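Local coordinates for glycosylation Associate Protein 1 (Streptococcus agalactiae serotype V, PDB 6OYC) that probably acts, as an accessory Sec system protein of the Gap123 complex, in the glycosylation-linked secretion of bacterial adhesins, and probably has a GT-B-like fold, at residues Pro6-Glu11 and Ser48-Leu53; Val232-Val237 and Leu253-Glu258; Ile320-Asp325 and Val351-Tyr356; Arg425-Ile430 and Ile447-Thr452. One frame throughout, in Å; residues are numbered along the deposited sequence.

Interaction 1 (Pro6-Glu11 and Ser48-Leu53); sequences PSWYNE and SRLVVL
Between P6-Y9 and L50-L53 the end-to-end directions differ by 33°, the closest CA pair, P6 and V52, is 6.6 Å apart, and no direct hydrogen bond crosses, so side chains and one water make the contact. The P6 ring points at strand 48-52: its CD lies 3.1 Å from the carbonyl O of V51, and the same carbon meets CD1 of L50 at 4.1 Å. L50 spreads its two methyls between neighbours. CD1 serves P6 and the indole, while CD2 reaches the six-membered end of W8, 3.5 Å from CZ3, approaching obliquely. W8 and L50 extend from opposite directions to meet there. With chi1 at -166°, CG of L50 stands anti to its backbone N, which places the isobutyl branch on the indole. The indole is also covered within its own segment, CB of P6 sitting 3.4 Å above the centre of one ring face. Farther along, the Y9 hydroxyl comes obliquely to L53, its OH 3.7 Å from CD1. Here a water joins the segments: it donates to the carbonyl O of P6 at 2.9 Å, accepts from the backbone N of L53, and hydrogen-bonds Y9 OH at 3.0 Å. The same hydroxyl bonds ND1 of H238, while helices 33-43 and 59-65 pack on W8 and L50. This is the carboxy-terminal edge of a parallel Rossmann-like sheet, where strand 2-5 gives way to a loop. The direct contacts are largely apolar, and the water bridges two buried backbone groups that are too far apart to bond directly.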
# COMPACT_ATOMS: atom_id res chain seq x y z
N PRO A 6 10.60 -7.63 -1.84
CA PRO A 6 9.47 -7.03 -1.12
C PRO A 6 8.60 -8.08 -0.45
O PRO A 6 8.76 -9.28 -0.66
CB PRO A 6 8.69 -6.30 -2.23
CG PRO A 6 8.88 -7.20 -3.42
CD PRO A 6 10.30 -7.79 -3.28
N SER A 7 7.65 -7.60 0.34
CA SER A 7 6.59 -8.41 0.95
C SER A 7 5.25 -7.85 0.49
O SER A 7 4.56 -7.19 1.27
CB SER A 7 6.68 -8.44 2.49
OG SER A 7 7.79 -9.20 2.89
N TRP A 8 4.93 -8.06 -0.77
CA TRP A 8 3.70 -7.49 -1.31
C TRP A 8 2.71 -8.61 -1.55
O TRP A 8 2.12 -8.72 -2.63
CB TRP A 8 3.95 -6.72 -2.60
CG TRP A 8 4.88 -5.56 -2.44
CD1 TRP A 8 5.16 -4.87 -1.29
CD2 TRP A 8 5.65 -4.95 -3.47
NE1 TRP A 8 6.08 -3.87 -1.54
CE2 TRP A 8 6.39 -3.89 -2.88
CE3 TRP A 8 5.80 -5.19 -4.84
CZ2 TRP A 8 7.25 -3.08 -3.60
CZ3 TRP A 8 6.65 -4.38 -5.57
CH2 TRP A 8 7.37 -3.34 -4.95
N TYR A 9 2.56 -9.45 -0.53
CA TYR A 9 1.85 -10.71 -0.60
C TYR A 9 0.35 -10.50 -0.38
O TYR A 9 -0.11 -9.42 0.03
CB TYR A 9 2.41 -11.67 0.45
CG TYR A 9 3.85 -12.00 0.19
CD1 TYR A 9 4.23 -12.50 -1.05
CD2 TYR A 9 4.83 -11.80 1.16
CE1 TYR A 9 5.53 -12.81 -1.33
CE2 TYR A 9 6.16 -12.11 0.88
CZ TYR A 9 6.50 -12.62 -0.37
OH TYR A 9 7.80 -12.95 -0.70
N ASN A 10 -0.41 -11.55 -0.65
CA ASN A 10 -1.84 -11.59 -0.38
C ASN A 10 -2.04 -12.24 0.98
O ASN A 10 -1.51 -13.33 1.24
CB ASN A 10 -2.57 -12.37 -1.48
CG ASN A 10 -4.09 -12.48 -1.25
OD1 ASN A 10 -4.55 -12.73 -0.14
ND2 ASN A 10 -4.85 -12.33 -2.33
N GLU A 11 -2.79 -11.56 1.85
CA GLU A 11 -3.01 -12.00 3.23
C GLU A 11 -3.59 -13.41 3.30
O GLU A 11 -3.27 -14.18 4.21
CB GLU A 11 -3.96 -11.03 3.93
CG GLU A 11 -3.48 -10.52 5.26
CD GLU A 11 -4.43 -9.50 5.84
OE1 GLU A 11 -5.63 -9.47 5.46
OE2 GLU A 11 -3.98 -8.71 6.69
N SER A 48 20.17 -1.12 -8.55
CA SER A 48 19.32 -2.00 -7.76
C SER A 48 18.27 -2.64 -8.64
O SER A 48 17.97 -2.17 -9.74
CB SER A 48 18.67 -1.25 -6.60
OG SER A 48 17.91 -0.18 -7.08
N ARG A 49 17.72 -3.74 -8.14
CA ARG A 49 16.69 -4.47 -8.86
C ARG A 49 15.71 -5.06 -7.84
O ARG A 49 16.10 -5.42 -6.73
CB ARG A 49 17.29 -5.58 -9.73
CG ARG A 49 16.26 -6.47 -10.39
CD ARG A 49 16.77 -7.01 -11.71
NE ARG A 49 17.81 -7.98 -11.49
CZ ARG A 49 19.02 -7.93 -12.03
NH1 ARG A 49 19.36 -6.96 -12.87
NH2 ARG A 49 19.89 -8.89 -11.73
N LEU A 50 14.45 -5.14 -8.25
CA LEU A 50 13.40 -5.73 -7.43
C LEU A 50 13.25 -7.21 -7.79
O LEU A 50 13.31 -7.58 -8.96
CB LEU A 50 12.10 -4.98 -7.66
CG LEU A 50 10.92 -5.17 -6.71
CD1 LEU A 50 11.11 -4.42 -5.41
CD2 LEU A 50 9.65 -4.69 -7.43
N VAL A 51 13.06 -8.05 -6.77
CA VAL A 51 12.94 -9.49 -6.96
C VAL A 51 11.60 -9.89 -6.35
O VAL A 51 11.47 -9.99 -5.12
CB VAL A 51 14.10 -10.27 -6.31
CG1 VAL A 51 13.91 -11.76 -6.51
CG2 VAL A 51 15.48 -9.80 -6.83
N VAL A 52 10.61 -10.14 -7.21
CA VAL A 52 9.22 -10.30 -6.80
C VAL A 52 8.88 -11.78 -6.81
O VAL A 52 8.94 -12.43 -7.86
CB VAL A 52 8.27 -9.51 -7.72
CG1 VAL A 52 6.80 -9.75 -7.34
CG2 VAL A 52 8.60 -8.02 -7.66
N LEU A 53 8.48 -12.30 -5.66
CA LEU A 53 8.32 -13.75 -5.53
C LEU A 53 6.89 -14.21 -5.78
O LEU A 53 6.70 -15.36 -6.19
CB LEU A 53 8.77 -14.22 -4.15
CG LEU A 53 10.24 -14.04 -3.81
CD1 LEU A 53 10.55 -14.68 -2.44
CD2 LEU A 53 11.14 -14.62 -4.87
O HOH W 1 8.58 -11.11 -2.88

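Interaction 2 (Val232-Val237 and Leu253-Glu258). With SO4 (sulfate ion), chain J.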
# COMPACT_ATOMS: atom_id res chain seq x y z
N VAL A 232 16.22 -7.60 2.27
CA VAL A 232 15.07 -8.47 2.43
C VAL A 232 14.04 -7.79 3.32
O VAL A 232 14.33 -7.40 4.46
CB VAL A 232 15.46 -9.83 3.03
CG1 VAL A 232 14.20 -10.71 3.22
CG2 VAL A 232 16.49 -10.53 2.15
N SER A 233 12.83 -7.65 2.78
CA SER A 233 11.66 -7.35 3.60
C SER A 233 11.43 -8.49 4.59
O SER A 233 11.16 -9.63 4.18
CB SER A 233 10.47 -7.19 2.66
OG SER A 233 9.50 -6.33 3.20
N PHE A 234 11.55 -8.22 5.89
CA PHE A 234 11.44 -9.29 6.88
C PHE A 234 10.05 -9.92 6.84
O PHE A 234 9.05 -9.25 7.08
CB PHE A 234 11.74 -8.78 8.29
CG PHE A 234 11.82 -9.88 9.34
CD1 PHE A 234 10.67 -10.50 9.80
CD2 PHE A 234 13.04 -10.28 9.85
CE1 PHE A 234 10.73 -11.50 10.76
CE2 PHE A 234 13.11 -11.27 10.81
CZ PHE A 234 11.96 -11.88 11.27
N ASN A 235 9.99 -11.23 6.58
CA ASN A 235 8.71 -11.92 6.55
C ASN A 235 8.94 -13.41 6.79
O ASN A 235 9.76 -14.04 6.11
CB ASN A 235 8.03 -11.70 5.19
CG ASN A 235 6.54 -11.88 5.27
OD1 ASN A 235 6.06 -12.83 5.88
ND2 ASN A 235 5.79 -10.96 4.68
N GLN A 236 8.20 -13.98 7.74
CA GLN A 236 8.34 -15.42 7.97
C GLN A 236 7.92 -16.26 6.77
O GLN A 236 8.35 -17.41 6.66
CB GLN A 236 7.54 -15.86 9.20
CG GLN A 236 6.05 -15.63 9.09
CD GLN A 236 5.30 -15.96 10.38
OE1 GLN A 236 4.71 -15.07 11.01
NE2 GLN A 236 5.33 -17.23 10.79
N VAL A 237 7.10 -15.74 5.85
CA VAL A 237 6.73 -16.57 4.70
C VAL A 237 7.92 -16.82 3.78
O VAL A 237 7.88 -17.77 2.99
CB VAL A 237 5.55 -15.95 3.92
CG1 VAL A 237 4.35 -15.70 4.84
CG2 VAL A 237 5.98 -14.65 3.23
N LEU A 253 18.39 -6.94 6.59
CA LEU A 253 17.01 -7.26 6.94
C LEU A 253 16.26 -5.97 7.24
O LEU A 253 16.74 -5.14 8.02
CB LEU A 253 16.97 -8.17 8.17
CG LEU A 253 17.24 -9.65 7.95
CD1 LEU A 253 17.21 -10.39 9.30
CD2 LEU A 253 16.19 -10.22 7.01
N SER A 254 15.07 -5.81 6.65
CA SER A 254 14.25 -4.62 6.87
C SER A 254 13.02 -4.98 7.69
O SER A 254 12.21 -5.81 7.27
CB SER A 254 13.85 -3.97 5.55
OG SER A 254 13.05 -2.80 5.79
N VAL A 255 12.88 -4.35 8.85
CA VAL A 255 11.78 -4.59 9.77
C VAL A 255 10.82 -3.40 9.68
O VAL A 255 11.23 -2.24 9.85
CB VAL A 255 12.31 -4.78 11.20
CG1 VAL A 255 11.16 -4.72 12.23
CG2 VAL A 255 13.07 -6.08 11.32
N PHE A 256 9.55 -3.68 9.40
CA PHE A 256 8.54 -2.64 9.17
C PHE A 256 7.36 -2.89 10.09
O PHE A 256 6.69 -3.93 9.98
CB PHE A 256 8.10 -2.64 7.71
CG PHE A 256 7.28 -1.44 7.33
CD1 PHE A 256 7.75 -0.15 7.55
CD2 PHE A 256 6.02 -1.60 6.75
CE1 PHE A 256 7.00 0.96 7.19
CE2 PHE A 256 5.25 -0.49 6.39
CZ PHE A 256 5.74 0.79 6.61
N SER A 257 7.10 -1.95 11.00
CA SER A 257 6.16 -2.19 12.09
C SER A 257 4.75 -2.55 11.60
O SER A 257 4.05 -3.30 12.27
CB SER A 257 6.12 -0.97 13.00
OG SER A 257 5.67 0.18 12.29
N GLU A 258 4.31 -2.02 10.45
CA GLU A 258 2.97 -2.36 9.98
C GLU A 258 2.86 -3.84 9.60
O GLU A 258 1.79 -4.43 9.73
CB GLU A 258 2.58 -1.48 8.79
CG GLU A 258 1.19 -1.76 8.19
CD GLU A 258 1.00 -1.14 6.79
OE1 GLU A 258 0.07 -0.32 6.61
OE2 GLU A 258 1.78 -1.47 5.86
S SO4 J . 6.46 -11.78 10.68
O1 SO4 J . 7.30 -11.95 9.49
O2 SO4 J . 6.66 -12.88 11.62
O3 SO4 J . 6.82 -10.51 11.34
O4 SO4 J . 5.04 -11.70 10.27
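The F234 side chain meets two residues of strand 250-255 in different ways. CD1 of L253 lies at the ring edge, near its plane, 4.2 Å from CD2 of F234; CG2 of V255 approaches obliquely and is 4.3 Å from CB. The ring edge reaches CD1 of L253 because CG of F234 is anti to the backbone N (chi1 -173°). L253 divides its methyls, since its other branch, CD2, packs on CB of V232. V232 and L253 share one face of the sheet, whereas S233 and S254 occupy the other, as expected of neighbouring pairs in parallel strands. Two backbone bonds fix this register: S254 N donates to V232 O at 2.8 Å, and F234 N to S254 O at 2.9 Å, the latter with an N-H...O angle of 161°. Beyond the strand the chain bends into an Asx turn, OD1 of N235 accepting from the N of V237 at 3.1 Å. The backbone N of Q236 then donates to O1 of a sulfate at 2.8 Å, and this oxygen also lies at the F234 ring edge. N260, N261 and N264 complete the anion site; the sulfate probably came from the crystallisation liquor. The contact closes the beta-alpha-beta unit of strand 229-233, helix 239-242 and strand 250-255, with helix 262-267 against F234 and V255, and helix 33-43 supplying D33 and Q37 to the hydroxyl of S254 on the opposite face.

Interaction 3 (Ile320-Asp325 and Val351-Tyr356)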
# COMPACT_ATOMS: atom_id res chain seq x y z
N ILE A 320 -8.32 22.30 6.89
CA ILE A 320 -8.03 21.29 7.91
C ILE A 320 -8.49 19.93 7.38
O ILE A 320 -9.64 19.77 6.94
CB ILE A 320 -8.74 21.61 9.24
CG1 ILE A 320 -8.30 22.98 9.77
CG2 ILE A 320 -8.47 20.51 10.28
CD1 ILE A 320 -8.82 23.28 11.15
N TYR A 321 -7.59 18.95 7.44
CA TYR A 321 -7.83 17.58 7.01
C TYR A 321 -8.07 16.74 8.27
O TYR A 321 -7.12 16.43 8.99
CB TYR A 321 -6.62 17.10 6.22
CG TYR A 321 -6.64 15.72 5.57
CD1 TYR A 321 -6.29 14.57 6.29
CD2 TYR A 321 -6.91 15.57 4.21
CE1 TYR A 321 -6.27 13.32 5.68
CE2 TYR A 321 -6.89 14.32 3.60
CZ TYR A 321 -6.58 13.20 4.34
OH TYR A 321 -6.56 11.96 3.75
N PHE A 322 -9.33 16.38 8.55
CA PHE A 322 -9.74 15.85 9.85
C PHE A 322 -10.18 14.40 9.74
O PHE A 322 -11.28 14.10 9.24
CB PHE A 322 -10.87 16.71 10.43
CG PHE A 322 -11.11 16.52 11.92
CD1 PHE A 322 -11.56 15.30 12.42
CD2 PHE A 322 -10.94 17.57 12.81
CE1 PHE A 322 -11.82 15.14 13.79
CE2 PHE A 322 -11.20 17.41 14.19
CZ PHE A 322 -11.63 16.20 14.67
N VAL A 323 -9.35 13.49 10.25
CA VAL A 323 -9.64 12.06 10.18
C VAL A 323 -10.68 11.73 11.24
O VAL A 323 -10.48 12.01 12.43
CB VAL A 323 -8.36 11.23 10.38
CG1 VAL A 323 -8.68 9.71 10.46
CG2 VAL A 323 -7.37 11.51 9.25
N VAL A 324 -11.80 11.11 10.83
CA VAL A 324 -12.87 10.79 11.77
C VAL A 324 -12.92 9.32 12.17
O VAL A 324 -13.63 8.97 13.13
CB VAL A 324 -14.24 11.24 11.21
CG1 VAL A 324 -14.24 12.76 10.99
CG2 VAL A 324 -14.58 10.48 9.92
N ASP A 325 -12.16 8.44 11.51
CA ASP A 325 -12.13 7.02 11.85
C ASP A 325 -11.71 6.79 13.30
O ASP A 325 -10.87 7.49 13.86
CB ASP A 325 -11.17 6.26 10.93
CG ASP A 325 -11.64 6.25 9.50
OD1 ASP A 325 -12.86 6.12 9.26
OD2 ASP A 325 -10.79 6.41 8.61
N VAL A 351 -12.99 22.74 6.90
CA VAL A 351 -12.71 21.42 7.45
C VAL A 351 -13.14 20.36 6.44
O VAL A 351 -14.31 20.32 6.02
CB VAL A 351 -13.39 21.19 8.81
CG1 VAL A 351 -13.10 19.76 9.32
CG2 VAL A 351 -12.92 22.23 9.83
N THR A 352 -12.21 19.51 6.05
CA THR A 352 -12.53 18.30 5.29
C THR A 352 -12.49 17.11 6.24
O THR A 352 -11.41 16.73 6.72
CB THR A 352 -11.56 18.07 4.14
OG1 THR A 352 -11.52 19.23 3.30
CG2 THR A 352 -11.98 16.84 3.34
N PHE A 353 -13.65 16.51 6.48
CA PHE A 353 -13.73 15.26 7.23
C PHE A 353 -13.34 14.09 6.33
O PHE A 353 -13.83 13.95 5.21
CB PHE A 353 -15.13 15.05 7.79
CG PHE A 353 -15.54 16.09 8.77
CD1 PHE A 353 -14.85 16.22 9.98
CD2 PHE A 353 -16.57 16.98 8.48
CE1 PHE A 353 -15.21 17.20 10.89
CE2 PHE A 353 -16.93 17.97 9.38
CZ PHE A 353 -16.27 18.08 10.59
N VAL A 354 -12.46 13.24 6.85
CA VAL A 354 -11.82 12.19 6.08
C VAL A 354 -12.14 10.85 6.73
O VAL A 354 -11.87 10.66 7.92
CB VAL A 354 -10.31 12.42 5.99
CG1 VAL A 354 -9.59 11.26 5.22
CG2 VAL A 354 -10.05 13.78 5.35
N SER A 355 -12.73 9.94 5.96
CA SER A 355 -12.98 8.58 6.40
C SER A 355 -12.24 7.63 5.46
O SER A 355 -12.46 7.66 4.24
CB SER A 355 -14.47 8.26 6.42
OG SER A 355 -14.69 6.87 6.56
N TYR A 356 -11.38 6.80 6.04
CA TYR A 356 -10.68 5.77 5.29
C TYR A 356 -11.42 4.43 5.32
O TYR A 356 -10.94 3.46 4.73
CB TYR A 356 -9.26 5.60 5.83
CG TYR A 356 -8.35 6.82 5.73
CD1 TYR A 356 -8.12 7.46 4.51
CD2 TYR A 356 -7.70 7.32 6.87
CE1 TYR A 356 -7.29 8.56 4.42
CE2 TYR A 356 -6.85 8.43 6.79
CZ TYR A 356 -6.66 9.04 5.56
OH TYR A 356 -5.82 10.13 5.48
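Y321 and V354 meet across adjacent parallel strands of a beta-alpha-beta unit (strand 318-323, helix 329-344, strand 349-354) in a Rossmann-like sheet. CG2 of V354 sits over the phenol face, 3.5 Å from the ring centroid and 7° off the normal, a CH-pi contact. At the edge of that ring, in its plane, lies the hydroxyl of Y356, hydrogen-bonded to Y321 OH at 2.6 Å; the two side chains cross at about a right angle. CG1 of V354 lies over one face of the Y356 ring, so the valine's two branches touch both tyrosines. The reverse face of the sheet carries F322 and F353, which project the same way and form an offset edge-to-face pair, the edge of F353 toward the face of F322, with centroids 5.8 Å apart and planes at 68°. CG1 of V324 adds to it, 3.7 Å from CD1 of F353. Four backbone bonds align the strands: T352 N to I320 O, F322 N to T352 O, V354 N to F322 O, and V324 N to V354 O. Outside this shell, T438 hydrogen-bonds Y356 OH, while helices 329-344 and 360-375 pack over the phenylalanine face. Past the strand ends, D325 accepts from the backbone N of Y356: CG stands beside its own backbone N (chi1 -66°), and OD2 uses its syn lone pair, 2.7 Å from the N of Y356.

Interaction 4 (Arg425-Ile430 and Ile447-Thr452)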
# COMPACT_ATOMS: atom_id res chain seq x y z
N ARG A 425 -3.54 22.83 5.11
CA ARG A 425 -2.77 23.56 6.10
C ARG A 425 -2.50 22.72 7.35
O ARG A 425 -1.40 22.79 7.92
CB ARG A 425 -3.52 24.84 6.48
CG ARG A 425 -2.66 25.90 7.14
CD ARG A 425 -1.59 26.41 6.21
NE ARG A 425 -0.92 27.57 6.78
CZ ARG A 425 0.19 28.11 6.28
NH1 ARG A 425 0.76 27.61 5.19
NH2 ARG A 425 0.74 29.16 6.89
N LEU A 426 -3.47 21.92 7.77
CA LEU A 426 -3.41 21.27 9.07
C LEU A 426 -4.03 19.89 9.00
O LEU A 426 -5.12 19.72 8.44
CB LEU A 426 -4.12 22.12 10.13
CG LEU A 426 -4.05 21.66 11.59
CD1 LEU A 426 -2.61 21.61 12.09
CD2 LEU A 426 -4.91 22.58 12.48
N ILE A 427 -3.34 18.90 9.58
CA ILE A 427 -3.83 17.53 9.70
C ILE A 427 -4.29 17.31 11.13
O ILE A 427 -3.55 17.60 12.09
CB ILE A 427 -2.73 16.52 9.31
CG1 ILE A 427 -2.59 16.41 7.79
CG2 ILE A 427 -3.00 15.14 9.91
CD1 ILE A 427 -1.28 15.71 7.36
N ILE A 428 -5.51 16.81 11.30
CA ILE A 428 -6.01 16.45 12.63
C ILE A 428 -6.41 14.97 12.64
O ILE A 428 -7.32 14.55 11.91
CB ILE A 428 -7.18 17.33 13.08
CG1 ILE A 428 -6.73 18.78 13.26
CG2 ILE A 428 -7.69 16.83 14.43
CD1 ILE A 428 -7.81 19.68 13.84
N ASP A 429 -5.75 14.20 13.49
CA ASP A 429 -6.12 12.81 13.73
C ASP A 429 -5.97 12.59 15.23
O ASP A 429 -4.85 12.45 15.73
CB ASP A 429 -5.26 11.85 12.92
CG ASP A 429 -5.81 10.44 12.90
OD1 ASP A 429 -6.71 10.13 13.71
OD2 ASP A 429 -5.33 9.65 12.05
N ILE A 430 -7.09 12.60 15.95
CA ILE A 430 -7.06 12.67 17.41
C ILE A 430 -7.49 11.35 18.06
O ILE A 430 -7.62 11.29 19.28
CB ILE A 430 -7.91 13.83 17.95
CG1 ILE A 430 -9.32 13.79 17.37
CG2 ILE A 430 -7.23 15.17 17.67
CD1 ILE A 430 -10.29 14.65 18.12
N ILE A 447 3.16 19.32 6.51
CA ILE A 447 1.89 19.72 7.13
C ILE A 447 1.91 19.32 8.60
O ILE A 447 2.24 18.15 8.92
CB ILE A 447 0.71 19.07 6.40
CG1 ILE A 447 0.72 19.45 4.91
CG2 ILE A 447 -0.62 19.45 7.06
CD1 ILE A 447 -0.47 18.89 4.12
N PRO A 448 1.62 20.23 9.53
CA PRO A 448 1.67 19.89 10.95
C PRO A 448 0.47 19.04 11.36
O PRO A 448 -0.63 19.17 10.81
CB PRO A 448 1.66 21.26 11.65
CG PRO A 448 0.84 22.14 10.69
CD PRO A 448 1.21 21.63 9.29
N GLN A 449 0.68 18.18 12.36
CA GLN A 449 -0.33 17.21 12.78
C GLN A 449 -0.75 17.42 14.23
O GLN A 449 0.09 17.57 15.11
CB GLN A 449 0.19 15.78 12.65
CG GLN A 449 0.64 15.41 11.28
CD GLN A 449 1.46 14.14 11.31
OE1 GLN A 449 0.95 13.06 11.59
NE2 GLN A 449 2.75 14.28 11.05
N ILE A 450 -2.05 17.35 14.48
CA ILE A 450 -2.57 17.40 15.85
C ILE A 450 -3.01 15.99 16.25
O ILE A 450 -3.91 15.42 15.63
CB ILE A 450 -3.73 18.40 16.00
CG1 ILE A 450 -3.26 19.82 15.70
CG2 ILE A 450 -4.30 18.30 17.42
CD1 ILE A 450 -4.39 20.85 15.75
N ASN A 451 -2.39 15.46 17.30
CA ASN A 451 -2.70 14.15 17.86
C ASN A 451 -3.07 14.31 19.34
O ASN A 451 -2.80 15.33 19.96
CB ASN A 451 -1.51 13.18 17.70
CG ASN A 451 -0.96 13.14 16.26
OD1 ASN A 451 0.22 13.34 16.04
ND2 ASN A 451 -1.84 12.89 15.29
N THR A 452 -3.69 13.28 19.91
CA THR A 452 -3.87 13.20 21.35
C THR A 452 -2.86 12.28 22.02
O THR A 452 -2.94 12.07 23.23
CB THR A 452 -5.27 12.70 21.71
OG1 THR A 452 -5.54 11.48 21.01
CG2 THR A 452 -6.30 13.73 21.35
O HOH W 2 -3.80 10.94 18.07
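The beta-alpha-beta unit of strand 426-428, helix 436-445 and strand 449-451 brings I427 and I428 beside Q449 and I450 as parallel neighbours, their axes 4.7 Å apart at closest approach and 21° apart in direction. Three backbone bonds set the register: I427 N to P448 O, I450 N to I427 O, and D429 N to I450 O. I450 carries much of the apolar contact on one face. Its CD1 meets CD2 of L426 at 3.7 Å, obliquely, and lies 4.0 Å from CG1 of I428, which runs alongside and points the same way. L426 reaches this group because its CG is anti to the backbone N (chi1 -175°), and its other methyl, CD1, packs on CG of P448 at 3.8 Å. On the other face I427 lies beside Q449, and its CG1 touches CG2 of I447 at 3.7 Å, the two isoleucines crossing at about a right angle. Toward the C-terminal end side chains join in the bonding. ND2 of N451 donates to D429 O at 3.1 Å, in the carbonyl plane on a lone pair and with the oxygen in the amide plane. The same carbonyl accepts from a water that in turn accepts from T452 N, giving it two donors. Last, OG1 of T452 donates to I430 O at 2.7 Å, from well above the carbonyl plane. Strand 318-323 flanks strand 426-428 in the sheet, helix 473-481 covers I428 and I450, and helix 484-502 packs on P448 and R425, the latter making a cation-pi contact with W487.

In the fold
The four contacts follow one another along the chain and fall into two pairs, each in its own parallel sheet. Interactions 1 and 2 belong to the seven-stranded sheet containing strands 48-52, 2-5, 229-233 and 250-255; their centres are 11 Å apart, and they touch where CE2 of Y9 packs 3.5 Å from CG2 of V237. Interactions 3 and 4, with centres 10 Å apart, share the six-stranded sheet, strands 318-323 and 426-428 being direct neighbours joined by Y321 N to L426 O (2.8 Å). Between the pairs, centres lie about 29 to 32 Å apart without touching. Two separate Rossmann-like sheets are consistent with the GT-B architecture.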